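Local coordinates for phosphate binding protein (Planctomyces limnophilus, PDB 4JWO), which probably binds phosphate for its transport across the cytoplasmic membrane, at residues P73-V78 against L286-T291; T145-P150 against A244-N249; A293-P298 against E302-L307. All blocks are in the same frame, centred on the assembly; numbering follows the deposited sequence.

Contact 1 is core, contact 2 is largely buried as well, and contact 3 comes to the surface at one end of the molecule. Contacts 1 and 2 engage the same sheet through neighbouring strands, 283-291 and 134-148, but on opposite sides of the chain's centre, their own centres about 27 Å apart. Contact 3 follows contact 1 directly along the chain, from the end of strand 283-291 into helix 298-308, and the two touch through apolar side chains. The chemistry follows the setting: methyl packing with one buried serine in contact 1, an aromatic ring against the strand in contact 2 with a sulfate outside, and a helix start with charged neighbours in contact 3.

Contact 1: P73-V78 against L286-T291; sequences PISQAV and LFIYTT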
ATOM      1  N   PRO A  73      -7.654  -1.958  -4.726  1.00 21.56           N
ATOM      2  CA  PRO A  73      -8.898  -1.752  -3.968  1.00 21.70           C
ATOM      3  C   PRO A  73      -9.468  -0.349  -4.134  1.00 22.52           C
ATOM      4  O   PRO A  73     -10.688  -0.178  -4.113  1.00 24.92           O
ATOM      5  CB  PRO A  73      -8.480  -1.988  -2.507  1.00 20.20           C
ATOM      6  CG  PRO A  73      -7.214  -2.771  -2.588  1.00 23.49           C
ATOM      7  CD  PRO A  73      -6.530  -2.312  -3.843  1.00 20.39           C
ATOM      8  N   ILE A  74      -8.597   0.644  -4.291  1.00 21.10           N
ATOM      9  CA  ILE A  74      -9.045   2.001  -4.568  1.00 22.20           C
ATOM     10  C   ILE A  74      -9.686   2.064  -5.947  1.00 24.44           C
ATOM     11  O   ILE A  74     -10.810   2.530  -6.096  1.00 28.39           O
ATOM     12  CB  ILE A  74      -7.879   3.004  -4.512  1.00 22.10           C
ATOM     13  CG1 ILE A  74      -7.263   3.020  -3.113  1.00 24.06           C
ATOM     14  CG2 ILE A  74      -8.348   4.399  -4.919  1.00 26.97           C
ATOM     15  CD1 ILE A  74      -6.022   3.892  -3.024  1.00 25.25           C
ATOM     16  N   SER A  75      -8.966   1.587  -6.958  1.00 23.94           N
ATOM     17  CA  SER A  75      -9.476   1.595  -8.325  1.00 25.57           C
ATOM     18  C   SER A  75     -10.808   0.854  -8.455  1.00 27.22           C
ATOM     19  O   SER A  75     -11.708   1.314  -9.153  1.00 32.70           O
ATOM     20  CB  SER A  75      -8.451   0.999  -9.296  1.00 26.62           C
ATOM     21  OG  SER A  75      -7.282   1.792  -9.333  1.00 27.02           O
ATOM     22  N   GLN A  76     -10.938  -0.285  -7.780  1.00 26.59           N
ATOM     23  CA  GLN A  76     -12.174  -1.061  -7.860  1.00 28.31           C
ATOM     24  C   GLN A  76     -13.327  -0.351  -7.160  1.00 35.66           C
ATOM     25  O   GLN A  76     -14.454  -0.347  -7.658  1.00 33.32           O
ATOM     26  CB  GLN A  76     -11.985  -2.463  -7.272  1.00 27.51           C
ATOM     27  CG  GLN A  76     -13.206  -3.349  -7.412  1.00 40.64           C
ATOM     28  CD  GLN A  76     -13.650  -3.506  -8.857  1.00 51.83           C
ATOM     29  OE1 GLN A  76     -13.044  -4.256  -9.624  1.00 58.50           O
ATOM     30  NE2 GLN A  76     -14.709  -2.791  -9.235  1.00 51.39           N
ATOM     31  N   ALA A  77     -13.041   0.246  -6.007  1.00 30.28           N
ATOM     32  CA  ALA A  77     -14.070   0.926  -5.226  1.00 29.03           C
ATOM     33  C   ALA A  77     -14.529   2.207  -5.903  1.00 32.99           C
ATOM     34  O   ALA A  77     -15.727   2.504  -5.958  1.00 34.22           O
ATOM     35  CB  ALA A  77     -13.565   1.223  -3.825  1.00 30.27           C
ATOM     36  N   VAL A  78     -13.571   2.977  -6.406  1.00 32.38           N
ATOM     37  CA  VAL A  78     -13.901   4.186  -7.136  1.00 41.11           C
ATOM     38  C   VAL A  78     -14.653   3.803  -8.406  1.00 44.31           C
ATOM     39  O   VAL A  78     -15.616   4.466  -8.772  1.00 56.20           O
ATOM     40  CB  VAL A  78     -12.647   5.053  -7.429  1.00 36.92           C
ATOM     41  CG1 VAL A  78     -13.011   6.244  -8.284  1.00 51.15           C
ATOM     42  CG2 VAL A  78     -12.025   5.527  -6.125  1.00 38.04           C
ATOM     43  N   LEU A 286       0.514   6.254  -2.407  1.00 17.31           N
ATOM     44  CA  LEU A 286       0.019   5.488  -3.548  1.00 17.07           C
ATOM     45  C   LEU A 286      -0.344   6.431  -4.680  1.00 19.13           C
ATOM     46  O   LEU A 286      -0.834   7.536  -4.436  1.00 20.04           O
ATOM     47  CB  LEU A 286      -1.205   4.682  -3.141  1.00 16.59           C
ATOM     48  CG  LEU A 286      -0.999   3.652  -2.032  1.00 16.26           C
ATOM     49  CD1 LEU A 286      -2.269   2.832  -1.855  1.00 19.32           C
ATOM     50  CD2 LEU A 286       0.186   2.751  -2.375  1.00 20.63           C
ATOM     51  N   PHE A 287      -0.115   5.988  -5.918  1.00 18.63           N
ATOM     52  CA  PHE A 287      -0.290   6.841  -7.086  1.00 21.39           C
ATOM     53  C   PHE A 287      -1.211   6.265  -8.154  1.00 21.02           C
ATOM     54  O   PHE A 287      -1.332   5.050  -8.319  1.00 20.92           O
ATOM     55  CB  PHE A 287       1.063   7.154  -7.738  1.00 20.50           C
ATOM     56  CG  PHE A 287       2.068   7.738  -6.789  1.00 19.79           C
ATOM     57  CD1 PHE A 287       2.141   9.104  -6.598  1.00 23.01           C
ATOM     58  CD2 PHE A 287       2.922   6.913  -6.072  1.00 21.57           C
ATOM     59  CE1 PHE A 287       3.067   9.644  -5.717  1.00 23.01           C
ATOM     60  CE2 PHE A 287       3.846   7.448  -5.186  1.00 21.38           C
ATOM     61  CZ  PHE A 287       3.911   8.813  -5.008  1.00 20.10           C
ATOM     62  N   ILE A 288      -1.834   7.173  -8.888  1.00 21.03           N
ATOM     63  CA  ILE A 288      -2.548   6.845 -10.113  1.00 22.65           C
ATOM     64  C   ILE A 288      -1.920   7.667 -11.230  1.00 25.96           C
ATOM     65  O   ILE A 288      -1.716   8.873 -11.078  1.00 24.86           O
ATOM     66  CB  ILE A 288      -4.045   7.188  -9.983  1.00 23.20           C
ATOM     67  CG1 ILE A 288      -4.767   6.107  -9.173  1.00 23.28           C
ATOM     68  CG2 ILE A 288      -4.690   7.354 -11.361  1.00 24.87           C
ATOM     69  CD1 ILE A 288      -5.088   4.840  -9.967  1.00 29.05           C
ATOM     70  N   TYR A 289      -1.592   7.010 -12.342  1.00 23.88           N
ATOM     71  CA  TYR A 289      -1.002   7.672 -13.504  1.00 26.49           C
ATOM     72  C   TYR A 289      -1.937   7.586 -14.690  1.00 28.23           C
ATOM     73  O   TYR A 289      -2.586   6.565 -14.905  1.00 31.35           O
ATOM     74  CB  TYR A 289       0.311   6.991 -13.908  1.00 29.00           C
ATOM     75  CG  TYR A 289       1.477   7.272 -12.998  1.00 27.13           C
ATOM     76  CD1 TYR A 289       1.663   6.549 -11.830  1.00 25.36           C
ATOM     77  CD2 TYR A 289       2.403   8.253 -13.315  1.00 27.92           C
ATOM     78  CE1 TYR A 289       2.736   6.804 -10.996  1.00 25.41           C
ATOM     79  CE2 TYR A 289       3.475   8.509 -12.493  1.00 24.30           C
ATOM     80  CZ  TYR A 289       3.638   7.786 -11.338  1.00 23.89           C
ATOM     81  OH  TYR A 289       4.714   8.060 -10.521  1.00 28.23           O
ATOM     82  N   THR A 290      -1.999   8.659 -15.467  1.00 28.32           N
ATOM     83  CA  THR A 290      -2.598   8.591 -16.787  1.00 27.79           C
ATOM     84  C   THR A 290      -1.783   9.530 -17.668  1.00 29.43           C
ATOM     85  O   THR A 290      -0.671   9.892 -17.300  1.00 30.09           O
ATOM     86  CB  THR A 290      -4.100   8.940 -16.762  1.00 29.79           C
ATOM     87  OG1 THR A 290      -4.676   8.683 -18.050  1.00 29.23           O
ATOM     88  CG2 THR A 290      -4.314  10.390 -16.389  1.00 29.74           C
ATOM     89  N   THR A 291      -2.295   9.902 -18.833  1.00 30.13           N
ATOM     90  CA  THR A 291      -1.534  10.778 -19.712  1.00 31.84           C
ATOM     91  C   THR A 291      -2.341  12.017 -20.058  1.00 33.14           C
ATOM     92  O   THR A 291      -3.558  12.037 -19.894  1.00 35.99           O
ATOM     93  CB  THR A 291      -1.087  10.054 -21.000  1.00 31.04           C
ATOM     94  OG1 THR A 291      -2.182   9.972 -21.918  1.00 34.19           O
ATOM     95  CG2 THR A 291      -0.587   8.656 -20.683  1.00 30.19           C
TER
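Ile74, whose side chain meets Leu286 of the strand, accepts a hydrogen bond at its backbone O from Val78 N (2.8 Å). This is a regular helical bond, and it holds the turn that presents Ile74 and Ser75 to the sheet. No hydrogen bond crosses between the segments; they meet by van der Waals contact at two points. At the first, the methyl ends of two branched chains come together, Ile74 CD1 lying 4.1 Å from Leu286 CD1, with the side chains crossing obliquely. The outer bond of Ile74 is extended (chi2 174°), which carries CD1 well out from the helix, while Leu286 comes to meet it from the strand. At the second, Ile288 folds its CD1 methyl to within 3.8 Å of Ser75 OG. Both of its torsions are turned (chi1 -78°, chi2 -79°), bringing the methyl round toward the helix. Serine suits this buried place because its short side chain admits the bulkier isoleucine.

The arrangement is a helix laid on a mixed sheet, part of the alpha/beta architecture of the PBP superfamily. Strand 283-291 runs antiparallel to both of its neighbours, 112-115 and 134-148. Leucine and isoleucine alternate along it with Phe287 and Tyr289, so that aliphatic groups meet helix 72-85 while the aromatic ones serve the other face. There Tyr289 stacks edge-to-face with Phe102 and its OH is hydrogen-bonded to Ile119 N. Back beside the helix, Ile74 also rests on Ala140 of the adjoining strand and on Tyr321 from a loop.

Contact 2: T145-P150 against A244-N249; sequences TVVINP and AYFAEN. With SO4 (sulfate ion), chain D.
Phe246 carries this contact, its CB and ring lying against Thr145 and Val147 on the strand. Thr145 crosses it at about a right angle, with CG2 3.8 Å from Phe246 CB, while Val147 CG1 comes obliquely to Phe246 CD1 at 4.0 Å. The ring swings out to the strand because CG stands anti to the backbone N (chi1 164°). Beta-branched residues suit the strand and offer compact methyls to a flat ring. Close by, Thr145 OG1 lies 3.3 Å from Phe246 CB and makes a weak hydrogen bond to Phe241 O.

Strand 237-242 pairs antiparallel with 134-148 and leads straight into helix 243-247, which folds back so that Phe246 packs on 134-148.

On the helix side, Asn249 ND2 donates to Tyr245 O (2.9 Å, 167°), in the carbonyl plane, tying the following loop back to the helix. Tyr245 OH donates to sulfate O3 at 2.8 Å; the ion, probably from the crystallisation liquor, sits at the ring edge and also binds Lys320, which makes a cation-pi contact with Tyr245. A phenylalanine here would probably leave sulfate O3 without its hydroxyl donor, so that the ion would be held less firmly beside Lys320.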
ATOM      1  N   THR A 145       1.275  -1.878  10.040  1.00 15.21           N
ATOM      2  CA  THR A 145       1.857  -2.005  11.369  1.00 12.93           C
ATOM      3  C   THR A 145       2.309  -3.429  11.626  1.00 15.36           C
ATOM      4  O   THR A 145       1.618  -4.389  11.283  1.00 16.18           O
ATOM      5  CB  THR A 145       0.867  -1.636  12.469  1.00 14.77           C
ATOM      6  OG1 THR A 145      -0.310  -2.447  12.332  1.00 16.96           O
ATOM      7  CG2 THR A 145       0.482  -0.166  12.360  1.00 15.93           C
ATOM      8  N   VAL A 146       3.473  -3.551  12.242  1.00 13.75           N
ATOM      9  CA  VAL A 146       3.901  -4.796  12.860  1.00 11.52           C
ATOM     10  C   VAL A 146       3.486  -4.724  14.320  1.00 13.81           C
ATOM     11  O   VAL A 146       3.723  -3.715  14.993  1.00 14.42           O
ATOM     12  CB  VAL A 146       5.417  -4.946  12.764  1.00 12.84           C
ATOM     13  CG1 VAL A 146       5.885  -6.171  13.529  1.00 17.07           C
ATOM     14  CG2 VAL A 146       5.822  -5.028  11.294  1.00 15.30           C
ATOM     15  N   VAL A 147       2.833  -5.774  14.806  1.00 13.37           N
ATOM     16  CA  VAL A 147       2.318  -5.769  16.164  1.00 12.32           C
ATOM     17  C   VAL A 147       2.830  -6.946  16.975  1.00 15.19           C
ATOM     18  O   VAL A 147       3.099  -8.019  16.444  1.00 14.71           O
ATOM     19  CB  VAL A 147       0.765  -5.779  16.179  1.00 14.90           C
ATOM     20  CG1 VAL A 147       0.221  -4.487  15.585  1.00 16.16           C
ATOM     21  CG2 VAL A 147       0.220  -6.991  15.408  1.00 16.89           C
ATOM     22  N   ILE A 148       2.991  -6.712  18.267  1.00 13.22           N
ATOM     23  CA  ILE A 148       3.298  -7.755  19.226  1.00 13.95           C
ATOM     24  C   ILE A 148       2.264  -7.718  20.343  1.00 17.02           C
ATOM     25  O   ILE A 148       1.444  -6.795  20.422  1.00 14.77           O
ATOM     26  CB  ILE A 148       4.733  -7.615  19.774  1.00 14.21           C
ATOM     27  CG1 ILE A 148       4.968  -6.204  20.318  1.00 14.01           C
ATOM     28  CG2 ILE A 148       5.737  -7.932  18.676  1.00 15.69           C
ATOM     29  CD1 ILE A 148       6.379  -5.972  20.912  1.00 15.05           C
ATOM     30  N   ASN A 149       2.274  -8.728  21.202  1.00 14.47           N
ATOM     31  CA  ASN A 149       1.358  -8.751  22.322  1.00 14.70           C
ATOM     32  C   ASN A 149       1.823  -7.701  23.316  1.00 18.50           C
ATOM     33  O   ASN A 149       3.024  -7.495  23.464  1.00 17.95           O
ATOM     34  CB  ASN A 149       1.385 -10.135  22.961  1.00 17.52           C
ATOM     35  CG  ASN A 149       0.365 -10.284  24.048  1.00 18.78           C
ATOM     36  OD1 ASN A 149       0.621  -9.952  25.210  1.00 20.81           O
ATOM     37  ND2 ASN A 149      -0.811 -10.794  23.686  1.00 18.79           N
ATOM     38  N   PRO A 150       0.886  -7.012  23.988  1.00 17.89           N
ATOM     39  CA  PRO A 150       1.340  -5.961  24.906  1.00 19.07           C
ATOM     40  C   PRO A 150       2.254  -6.466  26.019  1.00 19.85           C
ATOM     41  O   PRO A 150       3.007  -5.660  26.573  1.00 20.79           O
ATOM     42  CB  PRO A 150       0.028  -5.419  25.483  1.00 23.50           C
ATOM     43  CG  PRO A 150      -0.954  -5.631  24.374  1.00 21.81           C
ATOM     44  CD  PRO A 150      -0.580  -6.996  23.830  1.00 19.98           C
ATOM     45  N   ALA A 244      -5.048   0.690   9.869  1.00 17.60           N
ATOM     46  CA  ALA A 244      -6.409   0.936  10.348  1.00 17.51           C
ATOM     47  C   ALA A 244      -6.817  -0.105  11.368  1.00 21.63           C
ATOM     48  O   ALA A 244      -7.492   0.208  12.345  1.00 20.09           O
ATOM     49  CB  ALA A 244      -7.403   0.971   9.184  1.00 21.96           C
ATOM     50  N   TYR A 245      -6.387  -1.345  11.160  1.00 17.44           N
ATOM     51  CA  TYR A 245      -6.739  -2.409  12.089  1.00 15.15           C
ATOM     52  C   TYR A 245      -5.933  -2.338  13.387  1.00 20.82           C
ATOM     53  O   TYR A 245      -6.408  -2.760  14.431  1.00 20.73           O
ATOM     54  CB  TYR A 245      -6.629  -3.784  11.397  1.00 17.76           C
ATOM     55  CG  TYR A 245      -7.774  -4.045  10.434  1.00 19.91           C
ATOM     56  CD1 TYR A 245      -8.983  -4.550  10.895  1.00 23.18           C
ATOM     57  CD2 TYR A 245      -7.649  -3.784   9.072  1.00 24.16           C
ATOM     58  CE1 TYR A 245     -10.044  -4.791  10.028  1.00 27.33           C
ATOM     59  CE2 TYR A 245      -8.708  -4.028   8.195  1.00 20.82           C
ATOM     60  CZ  TYR A 245      -9.901  -4.529   8.686  1.00 29.92           C
ATOM     61  OH  TYR A 245     -10.961  -4.776   7.836  1.00 31.23           O
ATOM     62  N   PHE A 246      -4.731  -1.771  13.342  1.00 18.02           N
ATOM     63  CA  PHE A 246      -4.043  -1.482  14.594  1.00 17.39           C
ATOM     64  C   PHE A 246      -4.745  -0.351  15.341  1.00 19.33           C
ATOM     65  O   PHE A 246      -5.024  -0.463  16.543  1.00 18.49           O
ATOM     66  CB  PHE A 246      -2.564  -1.105  14.397  1.00 16.48           C
ATOM     67  CG  PHE A 246      -1.964  -0.450  15.616  1.00 15.11           C
ATOM     68  CD1 PHE A 246      -1.665  -1.201  16.752  1.00 15.92           C
ATOM     69  CD2 PHE A 246      -1.757   0.928  15.656  1.00 19.94           C
ATOM     70  CE1 PHE A 246      -1.154  -0.594  17.894  1.00 23.10           C
ATOM     71  CE2 PHE A 246      -1.251   1.533  16.801  1.00 23.37           C
ATOM     72  CZ  PHE A 246      -0.947   0.776  17.913  1.00 26.80           C
ATOM     73  N   ALA A 247      -5.019   0.740  14.628  1.00 18.88           N
ATOM     74  CA  ALA A 247      -5.504   1.963  15.261  1.00 17.91           C
ATOM     75  C   ALA A 247      -6.783   1.727  16.037  1.00 21.66           C
ATOM     76  O   ALA A 247      -6.971   2.261  17.132  1.00 26.12           O
ATOM     77  CB  ALA A 247      -5.707   3.064  14.219  1.00 20.30           C
ATOM     78  N   GLU A 248      -7.658   0.893  15.494  1.00 21.50           N
ATOM     79  CA  GLU A 248      -8.956   0.700  16.128  1.00 24.61           C
ATOM     80  C   GLU A 248      -8.882  -0.324  17.253  1.00 23.13           C
ATOM     81  O   GLU A 248      -9.846  -0.510  17.995  1.00 27.48           O
ATOM     82  CB  GLU A 248      -9.986   0.270  15.095  1.00 27.94           C
ATOM     83  CG  GLU A 248      -9.716  -1.096  14.555  1.00 26.82           C
ATOM     84  CD  GLU A 248     -10.661  -1.490  13.442  1.00 48.67           C
ATOM     85  OE1 GLU A 248     -10.887  -2.706  13.269  1.00 42.81           O
ATOM     86  OE2 GLU A 248     -11.165  -0.590  12.737  1.00 56.35           O
ATOM     87  N   ASN A 249      -7.728  -0.974  17.380  1.00 20.79           N
ATOM     88  CA  ASN A 249      -7.501  -1.949  18.439  1.00 21.19           C
ATOM     89  C   ASN A 249      -6.288  -1.597  19.294  1.00 24.01           C
ATOM     90  O   ASN A 249      -5.688  -2.470  19.915  1.00 23.86           O
ATOM     91  CB  ASN A 249      -7.313  -3.337  17.828  1.00 25.16           C
ATOM     92  CG  ASN A 249      -8.579  -3.871  17.203  1.00 25.43           C
ATOM     93  OD1 ASN A 249      -9.538  -4.202  17.903  1.00 28.87           O
ATOM     94  ND2 ASN A 249      -8.592  -3.969  15.876  1.00 22.09           N
TER
HETATM   95  S   SO4 D 403     -14.181  -4.114   9.119  1.00 33.30           S
HETATM   96  O1  SO4 D 403     -15.510  -4.483   9.622  1.00 41.24           O
HETATM   97  O2  SO4 D 403     -13.698  -2.944   9.850  1.00 34.34           O
HETATM   98  O3  SO4 D 403     -13.232  -5.211   9.336  1.00 29.85           O
HETATM   99  O4  SO4 D 403     -14.309  -3.821   7.690  1.00 30.04           O

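Contact 3: A293-P298 against E302-L307; sequences AKLKRP and EFIKFL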
ATOM      1  N   ALA A 293      -2.861  13.153 -23.015  1.00 38.42           N
ATOM      2  CA  ALA A 293      -3.711  12.811 -24.149  1.00 38.15           C
ATOM      3  C   ALA A 293      -4.995  12.098 -23.721  1.00 37.20           C
ATOM      4  O   ALA A 293      -6.072  12.397 -24.233  1.00 39.55           O
ATOM      5  CB  ALA A 293      -2.939  11.979 -25.168  1.00 40.80           C
ATOM      6  N   LYS A 294      -4.884  11.157 -22.785  1.00 36.69           N
ATOM      7  CA  LYS A 294      -6.059  10.425 -22.310  1.00 39.77           C
ATOM      8  C   LYS A 294      -7.026  11.346 -21.581  1.00 37.35           C
ATOM      9  O   LYS A 294      -8.233  11.117 -21.585  1.00 37.48           O
ATOM     10  CB  LYS A 294      -5.658   9.272 -21.387  1.00 39.47           C
ATOM     11  CG  LYS A 294      -4.754   8.221 -22.007  1.00 48.38           C
ATOM     12  CD  LYS A 294      -5.522   7.226 -22.847  1.00 52.12           C
ATOM     13  CE  LYS A 294      -4.608   6.109 -23.329  1.00 53.66           C
ATOM     14  NZ  LYS A 294      -5.356   5.108 -24.138  1.00 53.58           N
ATOM     15  N   LEU A 295      -6.488  12.382 -20.947  1.00 37.22           N
ATOM     16  CA  LEU A 295      -7.301  13.340 -20.201  1.00 37.18           C
ATOM     17  C   LEU A 295      -8.186  14.211 -21.100  1.00 46.22           C
ATOM     18  O   LEU A 295      -9.076  14.909 -20.610  1.00 42.18           O
ATOM     19  CB  LEU A 295      -6.418  14.196 -19.288  1.00 34.91           C
ATOM     20  CG  LEU A 295      -6.038  13.455 -18.006  1.00 35.99           C
ATOM     21  CD1 LEU A 295      -4.856  14.105 -17.310  1.00 35.24           C
ATOM     22  CD2 LEU A 295      -7.233  13.397 -17.071  1.00 39.10           C
ATOM     23  N   LYS A 296      -7.946  14.159 -22.410  1.00 40.02           N
ATOM     24  CA  LYS A 296      -8.813  14.827 -23.375  1.00 44.68           C
ATOM     25  C   LYS A 296     -10.146  14.098 -23.479  1.00 44.08           C
ATOM     26  O   LYS A 296     -11.157  14.685 -23.860  1.00 47.96           O
ATOM     27  CB  LYS A 296      -8.153  14.894 -24.758  1.00 45.47           C
ATOM     28  CG  LYS A 296      -6.988  15.862 -24.858  1.00 49.82           C
ATOM     29  CD  LYS A 296      -6.347  15.793 -26.239  1.00 51.37           C
ATOM     30  CE  LYS A 296      -5.094  16.646 -26.318  1.00 55.60           C
ATOM     31  NZ  LYS A 296      -5.399  18.102 -26.327  1.00 60.82           N
ATOM     32  N   ARG A 297     -10.132  12.807 -23.161  1.00 43.52           N
ATOM     33  CA  ARG A 297     -11.353  12.011 -23.100  1.00 46.21           C
ATOM     34  C   ARG A 297     -12.053  12.356 -21.793  1.00 50.17           C
ATOM     35  O   ARG A 297     -11.502  12.134 -20.718  1.00 42.26           O
ATOM     36  CB  ARG A 297     -11.030  10.513 -23.156  1.00 42.56           C
ATOM     37  CG  ARG A 297     -10.451  10.036 -24.488  1.00 50.84           C
ATOM     38  CD  ARG A 297      -9.840   8.646 -24.365  1.00 46.85           C
ATOM     39  NE  ARG A 297     -10.647   7.771 -23.520  1.00 50.64           N
ATOM     40  CZ  ARG A 297     -10.261   6.571 -23.097  1.00 51.49           C
ATOM     41  NH1 ARG A 297      -9.075   6.093 -23.446  1.00 53.27           N
ATOM     42  NH2 ARG A 297     -11.064   5.851 -22.325  1.00 46.93           N
ATOM     43  N   PRO A 298     -13.267  12.921 -21.880  1.00 50.69           N
ATOM     44  CA  PRO A 298     -13.934  13.451 -20.685  1.00 50.19           C
ATOM     45  C   PRO A 298     -14.261  12.390 -19.633  1.00 52.16           C
ATOM     46  O   PRO A 298     -14.361  12.732 -18.457  1.00 62.92           O
ATOM     47  CB  PRO A 298     -15.217  14.074 -21.245  1.00 52.53           C
ATOM     48  CG  PRO A 298     -14.919  14.327 -22.701  1.00 50.08           C
ATOM     49  CD  PRO A 298     -14.049  13.172 -23.102  1.00 56.53           C
ATOM     50  N   GLU A 302     -13.045  12.900 -15.981  1.00 57.44           N
ATOM     51  CA  GLU A 302     -14.047  12.787 -14.928  1.00 61.11           C
ATOM     52  C   GLU A 302     -13.676  11.742 -13.878  1.00 53.44           C
ATOM     53  O   GLU A 302     -13.992  11.896 -12.697  1.00 52.98           O
ATOM     54  CB  GLU A 302     -15.422  12.470 -15.520  1.00 66.11           C
ATOM     55  CG  GLU A 302     -16.565  12.760 -14.578  1.00 67.69           C
ATOM     56  CD  GLU A 302     -16.505  14.170 -14.023  1.00 66.51           C
ATOM     57  OE1 GLU A 302     -16.170  15.102 -14.785  1.00 70.29           O
ATOM     58  OE2 GLU A 302     -16.783  14.346 -12.819  1.00 69.91           O
ATOM     59  N   PHE A 303     -13.002  10.681 -14.304  1.00 51.71           N
ATOM     60  CA  PHE A 303     -12.593   9.637 -13.375  1.00 45.22           C
ATOM     61  C   PHE A 303     -11.536  10.139 -12.395  1.00 46.10           C
ATOM     62  O   PHE A 303     -11.583   9.825 -11.205  1.00 44.30           O
ATOM     63  CB  PHE A 303     -12.073   8.406 -14.117  1.00 47.05           C
ATOM     64  CG  PHE A 303     -11.584   7.318 -13.204  1.00 43.22           C
ATOM     65  CD1 PHE A 303     -12.477   6.598 -12.425  1.00 52.45           C
ATOM     66  CD2 PHE A 303     -10.234   7.012 -13.121  1.00 46.25           C
ATOM     67  CE1 PHE A 303     -12.030   5.593 -11.576  1.00 48.56           C
ATOM     68  CE2 PHE A 303      -9.782   6.008 -12.273  1.00 44.66           C
ATOM     69  CZ  PHE A 303     -10.685   5.296 -11.503  1.00 47.04           C
ATOM     70  N   ILE A 304     -10.576  10.908 -12.899  1.00 40.85           N
ATOM     71  CA  ILE A 304      -9.527  11.450 -12.044  1.00 40.49           C
ATOM     72  C   ILE A 304     -10.098  12.485 -11.076  1.00 32.67           C
ATOM     73  O   ILE A 304      -9.735  12.510  -9.902  1.00 36.36           O
ATOM     74  CB  ILE A 304      -8.370  12.068 -12.860  1.00 33.59           C
ATOM     75  CG1 ILE A 304      -7.699  10.999 -13.725  1.00 37.63           C
ATOM     76  CG2 ILE A 304      -7.345  12.703 -11.932  1.00 35.22           C
ATOM     77  CD1 ILE A 304      -7.043   9.890 -12.930  1.00 33.75           C
ATOM     78  N   LYS A 305     -11.004  13.322 -11.573  1.00 37.56           N
ATOM     79  CA  LYS A 305     -11.644  14.349 -10.751  1.00 34.54           C
ATOM     80  C   LYS A 305     -12.368  13.771  -9.531  1.00 39.42           C
ATOM     81  O   LYS A 305     -12.176  14.235  -8.404  1.00 40.64           O
ATOM     82  CB  LYS A 305     -12.607  15.182 -11.598  1.00 42.11           C
ATOM     83  CG  LYS A 305     -13.386  16.218 -10.811  1.00 43.99           C
ATOM     84  CD  LYS A 305     -14.376  16.949 -11.712  1.00 51.43           C
ATOM     85  CE  LYS A 305     -15.323  17.820 -10.902  1.00 54.04           C
ATOM     86  NZ  LYS A 305     -16.374  18.454 -11.751  1.00 60.34           N
ATOM     87  N   PHE A 306     -13.187  12.752  -9.759  1.00 40.60           N
ATOM     88  CA  PHE A 306     -13.898  12.077  -8.674  1.00 40.90           C
ATOM     89  C   PHE A 306     -12.919  11.475  -7.668  1.00 37.63           C
ATOM     90  O   PHE A 306     -13.129  11.531  -6.455  1.00 36.68           O
ATOM     91  CB  PHE A 306     -14.811  10.989  -9.245  1.00 43.59           C
ATOM     92  CG  PHE A 306     -15.590  10.239  -8.201  1.00 44.65           C
ATOM     93  CD1 PHE A 306     -16.690  10.819  -7.592  1.00 47.25           C
ATOM     94  CD2 PHE A 306     -15.224   8.957  -7.833  1.00 46.68           C
ATOM     95  CE1 PHE A 306     -17.412  10.132  -6.629  1.00 47.11           C
ATOM     96  CE2 PHE A 306     -15.943   8.264  -6.870  1.00 47.10           C
ATOM     97  CZ  PHE A 306     -17.039   8.856  -6.271  1.00 39.55           C
ATOM     98  N   LEU A 307     -11.842  10.906  -8.191  1.00 38.48           N
ATOM     99  CA  LEU A 307     -10.807  10.277  -7.383  1.00 36.47           C
ATOM    100  C   LEU A 307     -10.162  11.263  -6.401  1.00 36.31           C
ATOM    101  O   LEU A 307      -9.872  10.916  -5.254  1.00 32.11           O
ATOM    102  CB  LEU A 307      -9.758   9.667  -8.320  1.00 39.84           C
ATOM    103  CG  LEU A 307      -8.569   8.891  -7.770  1.00 41.24           C
ATOM    104  CD1 LEU A 307      -9.048   7.808  -6.835  1.00 34.60           C
ATOM    105  CD2 LEU A 307      -7.767   8.292  -8.923  1.00 44.41           C
TER
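Pro298 and Glu302 share the one hydrogen bond between the segments: Glu302 N donates to Pro298 O at 2.8 Å with an N-H...O angle of 156°. It is an i to i+4 bond of the first turn of helix 298-308. Glu302 CB also lies close to the same oxygen, 3.1 Å from Pro298 O, and from there the side chain bends away at chi2 (52°). The other meeting is apolar, Leu295 CD2 against Ile304 CG1 at 4.1 Å, the two side chains crossing at about a right angle. Aliphatic residues suit this inner side of the turn, where both are buried.

The next shell fixes the approach to the helix. Arg297 occupies the N-cap, and proline suits the position right after it: its ring favours a helical phi, and its nitrogen has no hydrogen to donate where no preceding carbonyl is due to receive one. Before that, Lys296 N bonds to Ala293 O (3.2 Å) and Arg297 N to Lys294 O (3.0 Å), winding the chain into a compact turn, which Thr291 OG1 joins through Lys294 N. Arg297 NH1 and Lys294 NZ converge on Asp111 OD1, the lysine nitrogen lying in the guanidinium plane at its edge; these two positive groups share one carboxylate, while Arg297 NE forms a salt bridge to Glu299.

Leu295 and Ile304 both reach Leu336 of helix 326-340. From helix 298-308, Ile304 CD1 and Leu307 CD2 pack on Ile288 of strand 283-291, and Phe303 and Phe306 both touch Val78 of helix 72-85, so the helix that starts here is packed between that strand and helices 72-85 and 326-340.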